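Local coordinates for enoyl-CoA hydratase, EchA12_1 (Mycobacterium marinum M, PDB 3QRE), which probably catalyses the hydration of enoyl-CoA thioesters in fatty acid metabolism, at residues I134-G139 and P223-Y228. Residues are numbered along the deposited sequence; the frame is centred on the assembly and turned at random.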
loop_
_atom_site.group_PDB
_atom_site.type_symbol
_atom_site.label_atom_id
_atom_site.label_comp_id
_atom_site.label_asym_id
_atom_site.label_seq_id
_atom_site.Cartn_x
_atom_site.Cartn_y
_atom_site.Cartn_z
ATOM N N ILE A 134 6.280 18.181 8.763
ATOM C CA ILE A 134 6.251 17.053 9.667
ATOM C C ILE A 134 5.146 17.310 10.695
ATOM O O ILE A 134 5.221 18.278 11.470
ATOM C CB ILE A 134 7.608 16.868 10.410
ATOM C CG1 ILE A 134 8.834 17.038 9.486
ATOM C CG2 ILE A 134 7.660 15.541 11.161
ATOM C CD1 ILE A 134 8.769 16.271 8.138
ATOM N N ALA A 135 4.124 16.454 10.705
ATOM C CA ALA A 135 3.103 16.500 11.733
ATOM C C ALA A 135 3.528 15.731 12.972
ATOM O O ALA A 135 3.979 14.569 12.891
ATOM C CB ALA A 135 1.752 15.974 11.204
ATOM N N ALA A 136 3.388 16.385 14.124
ATOM C CA ALA A 136 3.600 15.749 15.402
ATOM C C ALA A 136 2.258 15.669 16.094
ATOM O O ALA A 136 1.799 16.639 16.670
ATOM C CB ALA A 136 4.569 16.548 16.219
ATOM N N ILE A 137 1.636 14.496 16.034
ATOM C CA ILE A 137 0.247 14.298 16.443
ATOM C C ILE A 137 0.191 13.952 17.922
ATOM O O ILE A 137 0.338 12.794 18.313
ATOM C CB ILE A 137 -0.441 13.229 15.560
ATOM C CG1 ILE A 137 -0.230 13.585 14.063
ATOM C CG2 ILE A 137 -1.929 13.136 15.880
ATOM C CD1 ILE A 137 -0.671 12.523 13.042
ATOM N N ASN A 138 -0.033 14.985 18.732
ATOM C CA ASN A 138 0.006 14.924 20.216
ATOM C C ASN A 138 -1.212 14.318 20.898
ATOM O O ASN A 138 -1.159 14.025 22.092
ATOM C CB ASN A 138 0.221 16.339 20.794
ATOM C CG ASN A 138 -0.754 17.357 20.200
ATOM O OD1 ASN A 138 -0.664 17.695 19.011
ATOM N ND2 ASN A 138 -1.696 17.836 21.016
ATOM N N GLY A 139 -2.306 14.151 20.156
ATOM C CA GLY A 139 -3.603 13.759 20.734
ATOM C C GLY A 139 -4.666 13.740 19.642
ATOM O O GLY A 139 -4.304 13.773 18.445
ATOM N N PRO A 223 10.628 16.418 20.721
ATOM C CA PRO A 223 12.070 16.218 20.497
ATOM C C PRO A 223 12.394 15.354 19.258
ATOM O O PRO A 223 13.289 15.712 18.461
ATOM C CB PRO A 223 12.538 15.560 21.806
ATOM C CG PRO A 223 11.666 16.197 22.848
ATOM C CD PRO A 223 10.306 16.397 22.170
ATOM N N ARG A 224 11.636 14.267 19.090
ATOM C CA ARG A 224 11.759 13.361 17.946
ATOM C C ARG A 224 11.365 14.002 16.596
ATOM O O ARG A 224 12.105 13.885 15.611
ATOM C CB ARG A 224 10.957 12.081 18.202
ATOM C CG ARG A 224 11.062 11.054 17.099
ATOM C CD ARG A 224 12.413 10.297 17.085
ATOM N NE ARG A 224 12.484 9.464 15.886
ATOM C CZ ARG A 224 13.274 9.704 14.836
ATOM N NH1 ARG A 224 14.111 10.740 14.841
ATOM N NH2 ARG A 224 13.240 8.888 13.779
ATOM N N ALA A 225 10.224 14.688 16.558
ATOM C CA ALA A 225 9.805 15.384 15.341
ATOM C C ALA A 225 10.840 16.445 14.941
ATOM O O ALA A 225 11.152 16.592 13.754
ATOM C CB ALA A 225 8.406 16.011 15.509
ATOM N N LEU A 226 11.381 17.163 15.936
ATOM C CA LEU A 226 12.431 18.170 15.683
ATOM C C LEU A 226 13.787 17.581 15.323
ATOM O O LEU A 226 14.524 18.181 14.550
ATOM C CB LEU A 226 12.610 19.122 16.869
ATOM C CG LEU A 226 11.388 19.956 17.187
ATOM C CD1 LEU A 226 11.552 20.554 18.603
ATOM C CD2 LEU A 226 11.145 21.020 16.110
ATOM N N GLU A 227 14.126 16.438 15.915
ATOM C CA GLU A 227 15.383 15.739 15.611
ATOM C C GLU A 227 15.349 15.371 14.128
ATOM O O GLU A 227 16.203 15.789 13.345
ATOM C CB GLU A 227 15.523 14.479 16.483
ATOM C CG GLU A 227 16.747 13.591 16.183
ATOM C CD GLU A 227 16.672 12.186 16.836
ATOM O OE1 GLU A 227 15.566 11.707 17.164
ATOM O OE2 GLU A 227 17.735 11.552 17.013
ATOM N N TYR A 228 14.310 14.626 13.762
ATOM C CA TYR A 228 14.056 14.199 12.384
ATOM C C TYR A 228 14.069 15.363 11.396
ATOM O O TYR A 228 14.718 15.283 10.361
ATOM C CB TYR A 228 12.737 13.411 12.318
ATOM C CG TYR A 228 12.441 12.844 10.953
ATOM C CD1 TYR A 228 13.052 11.682 10.521
ATOM C CD2 TYR A 228 11.554 13.490 10.092
ATOM C CE1 TYR A 228 12.790 11.169 9.272
ATOM C CE2 TYR A 228 11.277 12.989 8.857
ATOM C CZ TYR A 228 11.897 11.829 8.440
ATOM O OH TYR A 228 11.621 11.340 7.186
#
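The phenol ring of Tyr228 meets Ile134 at its edge, CE2 lying 4.2 Å from Ile134 CD1, which sits near the ring plane and not over a face. Phe156, on the neighbouring strand 154-158, makes an edge-to-face pair with the same ring. The setting is the crotonase fold: helix 221-235 packs on the parallel part of the main sheet, here against strand 133-137, which is flanked by strands 77-82 and 154-158. Helix and strand run nearly antiparallel; the axes of strand 134-137 and helix 223-228 lie 8.9 Å apart at closest approach, at 170°. Alanine facing alanine probably allows this close approach: the CB methyls of Ala136 and Ala225 touch at 3.9 Å, and their CA atoms are 6.2 Å apart. Ile134, two residues earlier on the same strand face, packs beside them with both branches. Its CG2, anti to the backbone N, approaches Ala225 CB (4.4 Å), while CG1 turns beside that N and carries CD1 to the tyrosine. The Ile134 and Tyr228 side chains cross at about a right angle. All four touching residues are buried and the contact between them is wholly apolar; the polar end of Tyr228 is satisfied elsewhere, its OH hydrogen-bonded to Asp193 OD1 of the second subunit, so the helix joins sheet packing to the subunit interface. One turn before Tyr228, Arg224, whose side chain also touches Phe156, forms a salt bridge through NE to Glu214; a second, within the helix, has Arg224 NH1 2.9 Å from Glu227 OE1, meeting it from above the carboxylate plane.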